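Local coordinates for protein SecB-like chaperone Rv1957 (Mycobacterium tuberculosis, PDB 5MTW) that serves as the chaperone of a toxin-antitoxin-chaperone system, binding the antitoxin HigA1, preventing its aggregation in vitro and being required for neutralisation of the toxin HigB1, at residues Val18-Ala26 and Glu120-Tyr131; Gln27-Ala38 and Thr103-Asp113. All coordinates share one frame; numbering follows the deposited sequence.

Contact 1 of 2, residues Val18-Ala26 and Glu120-Tyr131; sequences VGARLAARA and EDDPTEEELTAY
Arg-21 stretches out from CG to NE to meet Glu-127, and the two flat groups end almost coplanar, their planes 14° apart, although the exact placement of this guanidinium is doubtful. NH1 of Arg-21 lies 3.0 Å from OE1 of Glu-127, a salt bridge at the guanidinium edge whose hydrogen bond is bent and weak; the same OE1 weakly accepts the backbone N-H of Thr-124, the N-cap of the helix that carries Glu-127. Glu-120 extends the network to Arg-25, where OE2 sits 3.1 Å from NE of Arg-25 and the carboxylate stands steeply against the guanidinium; its link to Arg-21 is a long salt bridge. This charged border flanks the packing of the short helix 20-25 against the first turns of the long helix 125-154, the helix that backs the antiparallel sheet of this SecB-like fold; the short segments cross at -70°. Gly-19, N-cap of the short helix, brings its CA within 4.6 Å of the CA of Glu-127. Leu-22, with CG anti to the backbone N (chi1 -175°), splits its methyls: CD1 touches CG of Pro-123 at 3.7 Å, while CD2 meets CD2 of Leu-128 at 3.8 Å. Tyr-131 lays CE1 3.5 Å from CA of Ala-23, whose CB lies at the ring edge, and its OH is 3.7 Å from CB of Ala-26; Ile-164 of the second subunit packs on the same tyrosine.

Contact 2 of 2, residues Gln27-Ala38 and Thr103-Asp113; sequences QIRDIRLLRTQA and TADFEFAALFD
Ile-28 and Phe-112, Ile-31 and Ala-110, Leu-33 and Phe-108 form non-hydrogen-bonded pairs of two antiparallel strands, their side chains turned to the face that helix 125-154 covers. Over one face of the Phe-108 ring comes CD1 of Leu-33, 3.9 Å from the centroid and 20° off the normal, a CH-pi contact offset toward the rim. Phe-112 is met similarly, over a face, by CG1 of Ile-28.

Backbone bonds bind the hydrogen-bonded pairs, such as Arg-32 N to Ala-109 O at 2.8 Å. Arg-29 and Asp-30 both face Leu-111, a classic beta bulge: Arg-29 N donates to Leu-111 O, and Leu-111 N returns the bond to Asp-30 O. A second bulge lies between Leu-33 and Arg-35.

Charged pairs occupy the two ends of the other face. Between them Arg-32, Ala-109 and Leu-111 receive the bound HigA1 peptide, to which the carboxylate of Asp-30 is also bonded. Arg-29 grips Asp-113 side-on, NE at 3.0 Å and NH2 at 3.2 Å both reaching the single atom OD1. Arg-35, CG lodged between backbone N and carbonyl carbon (chi1 50°), carries its guanidinium over CB of Glu-107. Two salt bridges make a network here: NE to OE1 of Glu-107 at 3.2 Å, its hydrogen bond weak, and NH1 to OD2 of Asp-105 at 3.0 Å. A water bridges NH1 to Asp-105 O. With one oxygen facing Arg-35 and the other bound by Arg-73, Glu-107 is probably held ionised despite its burial.

The centres of contacts 1 and 2 lie 21 Å apart, yet their near ends meet where helix 20-25 runs on into strand 26-40. OH of Tyr-131 from contact 1 comes within 3.5 Å of CE2 of Phe-112 in contact 2, the rings edge-to-face, and CB of Ala-26 lies 3.8 Å from O of Asp-113. Because strand 99-114 likewise leads on towards helix 125-154, both contacts draw on the same two pairs of neighbouring elements. Contact 2 touches the bound HigA1 peptide through Asp-30, Arg-32, Ala-109 and Leu-111; both contacts meet the second subunit. The sheet itself continues into the third subunit beside Arg-35 to Ala-38.

Contact 1 of 2, residues Val18-Ala26 and Glu120-Tyr131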
# COMPACT_ATOMS: atom_id res chain seq x y z
N VAL A 18 25.61 -7.52 22.58
CA VAL A 18 26.64 -7.64 21.55
C VAL A 18 26.49 -6.48 20.57
O VAL A 18 27.47 -6.06 19.94
CB VAL A 18 26.61 -9.01 20.79
CG1 VAL A 18 27.58 -9.00 19.61
CG2 VAL A 18 26.98 -10.18 21.70
N GLY A 19 25.28 -5.98 20.42
CA GLY A 19 24.98 -4.97 19.43
C GLY A 19 24.59 -3.62 20.03
O GLY A 19 24.17 -2.74 19.27
N ALA A 20 24.73 -3.46 21.36
CA ALA A 20 24.41 -2.17 22.06
C ALA A 20 25.27 -1.02 21.59
O ALA A 20 24.81 0.13 21.41
CB ALA A 20 24.56 -2.32 23.56
N ARG A 21 26.55 -1.32 21.36
CA ARG A 21 27.48 -0.30 20.91
C ARG A 21 27.09 0.30 19.52
O ARG A 21 27.05 1.53 19.32
CB ARG A 21 28.90 -0.90 20.90
CG ARG A 21 29.98 0.12 20.55
CD ARG A 21 31.35 -0.48 20.22
NE ARG A 21 32.09 0.50 19.41
CZ ARG A 21 32.48 0.35 18.15
NH1 ARG A 21 32.31 -0.78 17.46
NH2 ARG A 21 33.09 1.37 17.56
N LEU A 22 26.82 -0.59 18.56
CA LEU A 22 26.35 -0.17 17.26
C LEU A 22 24.93 0.44 17.31
O LEU A 22 24.64 1.39 16.58
CB LEU A 22 26.42 -1.34 16.29
CG LEU A 22 26.08 -1.08 14.85
CD1 LEU A 22 27.01 -0.07 14.22
CD2 LEU A 22 26.15 -2.41 14.15
N ALA A 23 24.08 -0.03 18.22
CA ALA A 23 22.78 0.57 18.43
C ALA A 23 22.81 2.03 18.89
O ALA A 23 21.84 2.72 18.66
CB ALA A 23 21.96 -0.26 19.40
N ALA A 24 23.89 2.52 19.51
CA ALA A 24 23.92 3.93 19.98
C ALA A 24 24.44 4.85 18.90
O ALA A 24 24.28 6.06 19.00
CB ALA A 24 24.78 4.09 21.23
N ARG A 25 25.08 4.27 17.88
CA ARG A 25 25.74 5.01 16.84
C ARG A 25 25.15 4.86 15.43
O ARG A 25 25.57 5.59 14.54
CB ARG A 25 27.25 4.68 16.85
CG ARG A 25 28.02 5.67 17.76
CD ARG A 25 29.42 5.22 18.17
NE ARG A 25 29.73 5.63 19.55
CZ ARG A 25 29.35 4.97 20.65
NH1 ARG A 25 28.64 3.84 20.58
NH2 ARG A 25 29.68 5.44 21.83
N ALA A 26 24.17 3.97 15.26
CA ALA A 26 23.57 3.66 13.97
C ALA A 26 22.26 4.40 13.75
O ALA A 26 21.42 4.48 14.66
CB ALA A 26 23.37 2.16 13.81
N GLU A 120 38.15 5.62 17.14
CA GLU A 120 37.02 4.79 17.54
C GLU A 120 36.90 3.64 16.53
O GLU A 120 37.17 3.78 15.35
CB GLU A 120 35.73 5.62 17.68
CG GLU A 120 34.46 4.79 17.65
CD GLU A 120 33.58 4.99 18.85
OE1 GLU A 120 33.75 4.22 19.82
OE2 GLU A 120 32.70 5.87 18.82
N ASP A 121 36.50 2.49 17.04
CA ASP A 121 36.72 1.21 16.40
C ASP A 121 35.57 0.70 15.44
O ASP A 121 34.41 0.70 15.83
CB ASP A 121 36.89 0.24 17.57
CG ASP A 121 37.43 -1.07 17.16
OD1 ASP A 121 36.68 -1.77 16.46
OD2 ASP A 121 38.57 -1.39 17.58
N ASP A 122 35.91 0.25 14.22
CA ASP A 122 34.91 -0.34 13.28
C ASP A 122 34.00 -1.43 13.93
O ASP A 122 34.44 -2.25 14.73
CB ASP A 122 35.60 -1.00 12.08
CG ASP A 122 36.09 -0.01 11.07
OD1 ASP A 122 35.84 1.17 11.22
OD2 ASP A 122 36.73 -0.40 10.08
N PRO A 123 32.71 -1.44 13.56
CA PRO A 123 31.85 -2.54 13.99
C PRO A 123 32.31 -3.91 13.42
O PRO A 123 32.72 -4.01 12.25
CB PRO A 123 30.49 -2.16 13.44
CG PRO A 123 30.53 -0.66 13.30
CD PRO A 123 31.95 -0.28 13.06
N THR A 124 32.26 -4.96 14.24
CA THR A 124 32.59 -6.32 13.79
C THR A 124 31.34 -7.09 13.27
O THR A 124 30.20 -6.65 13.50
CB THR A 124 33.19 -7.12 14.94
OG1 THR A 124 32.21 -7.25 15.97
CG2 THR A 124 34.44 -6.44 15.49
N GLU A 125 31.58 -8.21 12.57
CA GLU A 125 30.55 -9.10 12.05
C GLU A 125 29.53 -9.54 13.10
O GLU A 125 28.35 -9.65 12.79
CB GLU A 125 31.18 -10.28 11.30
CG GLU A 125 30.26 -11.47 11.05
CD GLU A 125 30.93 -12.53 10.18
OE1 GLU A 125 32.18 -12.59 10.18
OE2 GLU A 125 30.21 -13.28 9.49
N GLU A 126 29.97 -9.72 14.35
CA GLU A 126 29.07 -10.09 15.45
C GLU A 126 28.15 -8.95 15.82
O GLU A 126 26.97 -9.17 16.11
CB GLU A 126 29.85 -10.49 16.72
CG GLU A 126 30.62 -11.79 16.58
CD GLU A 126 31.81 -11.68 15.62
OE1 GLU A 126 32.51 -10.63 15.64
OE2 GLU A 126 32.04 -12.63 14.83
N GLU A 127 28.71 -7.74 15.90
CA GLU A 127 27.97 -6.56 16.26
C GLU A 127 26.86 -6.26 15.18
O GLU A 127 25.72 -6.03 15.51
CB GLU A 127 28.92 -5.37 16.43
CG GLU A 127 29.90 -5.45 17.60
CD GLU A 127 30.63 -4.12 17.91
OE1 GLU A 127 31.16 -3.46 17.00
OE2 GLU A 127 30.69 -3.71 19.08
N LEU A 128 27.24 -6.31 13.91
CA LEU A 128 26.35 -6.12 12.79
C LEU A 128 25.23 -7.16 12.80
O LEU A 128 24.05 -6.79 12.66
CB LEU A 128 27.16 -6.18 11.50
CG LEU A 128 28.03 -4.93 11.37
CD1 LEU A 128 29.28 -5.19 10.49
CD2 LEU A 128 27.19 -3.81 10.81
N THR A 129 25.60 -8.44 12.99
CA THR A 129 24.64 -9.58 13.05
C THR A 129 23.66 -9.40 14.21
O THR A 129 22.48 -9.49 14.02
CB THR A 129 25.38 -10.93 13.11
OG1 THR A 129 26.01 -11.13 11.84
CG2 THR A 129 24.45 -12.08 13.32
N ALA A 130 24.13 -9.02 15.39
CA ALA A 130 23.21 -8.89 16.53
C ALA A 130 22.21 -7.73 16.29
O ALA A 130 21.01 -7.81 16.66
CB ALA A 130 24.00 -8.62 17.80
N TYR A 131 22.74 -6.64 15.71
CA TYR A 131 21.94 -5.43 15.49
C TYR A 131 20.87 -5.72 14.48
O TYR A 131 19.78 -5.27 14.69
CB TYR A 131 22.79 -4.25 15.02
CG TYR A 131 22.02 -2.92 14.83
CD1 TYR A 131 21.70 -2.10 15.92
CD2 TYR A 131 21.59 -2.53 13.58
CE1 TYR A 131 21.04 -0.89 15.76
CE2 TYR A 131 20.90 -1.34 13.39
CZ TYR A 131 20.64 -0.50 14.47
OH TYR A 131 19.97 0.67 14.26

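Contact 2 of 2, residues Gln27-Ala38 and Thr103-Asp113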
# COMPACT_ATOMS: atom_id res chain seq x y z
N GLN A 27 22.08 4.91 12.54
CA GLN A 27 20.86 5.61 12.17
C GLN A 27 20.22 4.94 10.92
O GLN A 27 20.91 4.58 9.96
CB GLN A 27 21.13 7.09 11.99
CG GLN A 27 19.86 7.93 11.81
CD GLN A 27 18.84 7.70 12.90
OE1 GLN A 27 17.98 6.82 12.82
NE2 GLN A 27 18.97 8.46 13.97
N ILE A 28 18.92 4.69 10.99
CA ILE A 28 18.17 4.17 9.80
C ILE A 28 17.99 5.27 8.73
O ILE A 28 17.73 6.42 9.08
CB ILE A 28 16.81 3.54 10.18
CG1 ILE A 28 16.23 2.69 9.02
CG2 ILE A 28 15.84 4.61 10.63
CD1 ILE A 28 15.22 1.66 9.50
N ARG A 29 18.14 4.92 7.44
CA ARG A 29 18.06 5.94 6.36
C ARG A 29 16.92 5.67 5.43
O ARG A 29 16.22 6.56 5.10
CB ARG A 29 19.32 6.05 5.58
CG ARG A 29 20.46 6.59 6.39
CD ARG A 29 20.07 7.84 7.16
NE ARG A 29 21.20 8.28 7.95
CZ ARG A 29 21.26 9.41 8.61
NH1 ARG A 29 20.23 10.24 8.65
NH2 ARG A 29 22.37 9.69 9.24
N ASP A 30 16.67 4.40 5.06
CA ASP A 30 15.67 4.09 4.05
C ASP A 30 15.33 2.58 4.08
O ASP A 30 16.02 1.80 4.66
CB ASP A 30 16.21 4.50 2.72
CG ASP A 30 15.13 4.76 1.63
OD1 ASP A 30 13.92 4.79 1.84
OD2 ASP A 30 15.60 4.99 0.51
N ILE A 31 14.25 2.25 3.41
CA ILE A 31 13.72 0.89 3.29
C ILE A 31 13.29 0.69 1.85
O ILE A 31 12.79 1.60 1.18
CB ILE A 31 12.55 0.69 4.27
CG1 ILE A 31 13.15 0.57 5.73
CG2 ILE A 31 11.83 -0.60 3.93
CD1 ILE A 31 12.30 1.11 6.80
N ARG A 32 13.58 -0.46 1.31
CA ARG A 32 13.06 -0.75 -0.01
C ARG A 32 12.75 -2.28 -0.13
O ARG A 32 13.36 -3.13 0.51
CB ARG A 32 14.02 -0.26 -1.12
CG ARG A 32 15.29 -1.12 -1.26
CD ARG A 32 16.17 -0.73 -2.48
NE ARG A 32 17.48 -1.39 -2.48
CZ ARG A 32 18.35 -1.47 -3.50
NH1 ARG A 32 18.08 -0.95 -4.66
NH2 ARG A 32 19.51 -2.10 -3.31
N LEU A 33 11.83 -2.55 -1.04
CA LEU A 33 11.64 -3.87 -1.56
C LEU A 33 12.78 -4.15 -2.57
O LEU A 33 12.95 -3.39 -3.50
CB LEU A 33 10.23 -3.96 -2.16
CG LEU A 33 9.87 -5.33 -2.81
CD1 LEU A 33 9.53 -6.40 -1.76
CD2 LEU A 33 8.73 -5.15 -3.76
N LEU A 34 13.47 -5.29 -2.46
CA LEU A 34 14.52 -5.70 -3.42
C LEU A 34 13.99 -6.52 -4.54
O LEU A 34 14.41 -6.38 -5.66
CB LEU A 34 15.64 -6.53 -2.70
CG LEU A 34 16.56 -5.77 -1.71
CD1 LEU A 34 17.62 -6.66 -1.01
CD2 LEU A 34 17.28 -4.63 -2.42
N ARG A 35 13.09 -7.48 -4.21
CA ARG A 35 12.56 -8.39 -5.11
C ARG A 35 11.30 -9.00 -4.55
O ARG A 35 11.16 -9.19 -3.35
CB ARG A 35 13.51 -9.57 -5.44
CG ARG A 35 14.10 -10.25 -4.19
CD ARG A 35 15.00 -11.47 -4.59
NE ARG A 35 15.44 -12.17 -3.39
CZ ARG A 35 14.71 -13.04 -2.65
NH1 ARG A 35 13.45 -13.36 -2.88
NH2 ARG A 35 15.26 -13.55 -1.58
N THR A 36 10.52 -9.48 -5.49
CA THR A 36 9.28 -10.25 -5.21
C THR A 36 8.86 -11.26 -6.32
O THR A 36 9.12 -11.07 -7.47
CB THR A 36 8.13 -9.29 -4.85
OG1 THR A 36 7.02 -10.09 -4.46
CG2 THR A 36 7.80 -8.35 -5.93
N GLN A 37 8.18 -12.33 -5.93
CA GLN A 37 7.68 -13.30 -6.88
C GLN A 37 6.49 -13.96 -6.18
O GLN A 37 6.61 -14.36 -5.04
CB GLN A 37 8.74 -14.35 -7.19
CG GLN A 37 8.29 -15.35 -8.23
CD GLN A 37 9.45 -16.29 -8.61
OE1 GLN A 37 10.39 -15.88 -9.26
NE2 GLN A 37 9.36 -17.55 -8.21
N ALA A 38 5.36 -13.95 -6.81
CA ALA A 38 4.17 -14.61 -6.24
C ALA A 38 3.16 -15.07 -7.28
O ALA A 38 3.11 -14.55 -8.38
CB ALA A 38 3.51 -13.58 -5.33
N THR A 103 1.79 -18.74 -3.18
CA THR A 103 3.10 -18.71 -2.67
C THR A 103 3.77 -17.39 -3.08
O THR A 103 3.49 -16.82 -4.14
CB THR A 103 4.03 -19.87 -3.21
OG1 THR A 103 4.14 -19.75 -4.61
CG2 THR A 103 3.44 -21.16 -2.94
N ALA A 104 4.59 -16.91 -2.19
CA ALA A 104 5.38 -15.71 -2.45
C ALA A 104 6.75 -15.80 -1.84
O ALA A 104 6.91 -16.23 -0.69
CB ALA A 104 4.68 -14.55 -1.86
N ASP A 105 7.68 -15.23 -2.55
CA ASP A 105 9.06 -15.12 -2.08
C ASP A 105 9.51 -13.69 -2.38
O ASP A 105 9.45 -13.25 -3.53
CB ASP A 105 9.95 -16.16 -2.77
CG ASP A 105 11.45 -15.94 -2.48
OD1 ASP A 105 11.92 -15.74 -1.29
OD2 ASP A 105 12.19 -15.98 -3.47
N PHE A 106 9.82 -12.96 -1.33
CA PHE A 106 10.22 -11.59 -1.47
C PHE A 106 11.30 -11.20 -0.46
O PHE A 106 11.47 -11.85 0.59
CB PHE A 106 8.96 -10.70 -1.39
CG PHE A 106 8.23 -10.78 -0.09
CD1 PHE A 106 7.31 -11.78 0.14
CD2 PHE A 106 8.51 -9.92 0.91
CE1 PHE A 106 6.60 -11.89 1.37
CE2 PHE A 106 7.86 -9.99 2.15
CZ PHE A 106 6.88 -10.98 2.37
N GLU A 107 11.95 -10.06 -0.68
CA GLU A 107 12.96 -9.63 0.24
C GLU A 107 13.02 -8.10 0.40
O GLU A 107 12.92 -7.40 -0.61
CB GLU A 107 14.32 -10.07 -0.30
CG GLU A 107 15.46 -9.84 0.66
CD GLU A 107 16.80 -10.32 0.08
OE1 GLU A 107 16.92 -10.52 -1.13
OE2 GLU A 107 17.74 -10.54 0.88
N PHE A 108 12.97 -7.64 1.64
CA PHE A 108 13.06 -6.26 1.99
C PHE A 108 14.49 -5.92 2.47
O PHE A 108 15.24 -6.77 3.02
CB PHE A 108 12.00 -5.90 3.08
CG PHE A 108 10.62 -5.56 2.49
CD1 PHE A 108 10.33 -4.26 2.09
CD2 PHE A 108 9.62 -6.55 2.29
CE1 PHE A 108 9.08 -3.93 1.49
CE2 PHE A 108 8.40 -6.23 1.71
CZ PHE A 108 8.10 -4.91 1.38
N ALA A 109 14.84 -4.66 2.29
CA ALA A 109 16.08 -4.12 2.73
C ALA A 109 15.90 -2.84 3.46
O ALA A 109 15.10 -2.04 3.00
CB ALA A 109 16.91 -3.77 1.55
N ALA A 110 16.65 -2.69 4.55
CA ALA A 110 16.83 -1.49 5.33
C ALA A 110 18.33 -0.97 5.34
O ALA A 110 19.31 -1.71 5.62
CB ALA A 110 16.26 -1.67 6.74
N LEU A 111 18.47 0.31 5.05
CA LEU A 111 19.78 0.99 4.90
C LEU A 111 20.05 1.79 6.20
O LEU A 111 19.19 2.51 6.65
CB LEU A 111 19.71 1.97 3.75
CG LEU A 111 20.98 2.84 3.48
CD1 LEU A 111 22.19 1.92 3.27
CD2 LEU A 111 20.80 3.78 2.32
N PHE A 112 21.21 1.57 6.81
CA PHE A 112 21.59 2.28 7.99
C PHE A 112 22.96 2.85 7.74
O PHE A 112 23.77 2.29 6.96
CB PHE A 112 21.77 1.35 9.18
CG PHE A 112 20.53 0.63 9.59
CD1 PHE A 112 20.15 -0.50 8.91
CD2 PHE A 112 19.77 1.07 10.65
CE1 PHE A 112 19.03 -1.21 9.28
CE2 PHE A 112 18.67 0.37 11.06
CZ PHE A 112 18.26 -0.77 10.34
N ASP A 113 23.26 3.91 8.45
CA ASP A 113 24.64 4.28 8.55
C ASP A 113 25.00 4.63 10.02
O ASP A 113 24.12 4.59 10.94
CB ASP A 113 25.04 5.27 7.47
CG ASP A 113 24.20 6.53 7.47
OD1 ASP A 113 23.81 6.97 8.56
OD2 ASP A 113 23.98 7.09 6.37
O HOH W 1 11.70 -12.85 -4.97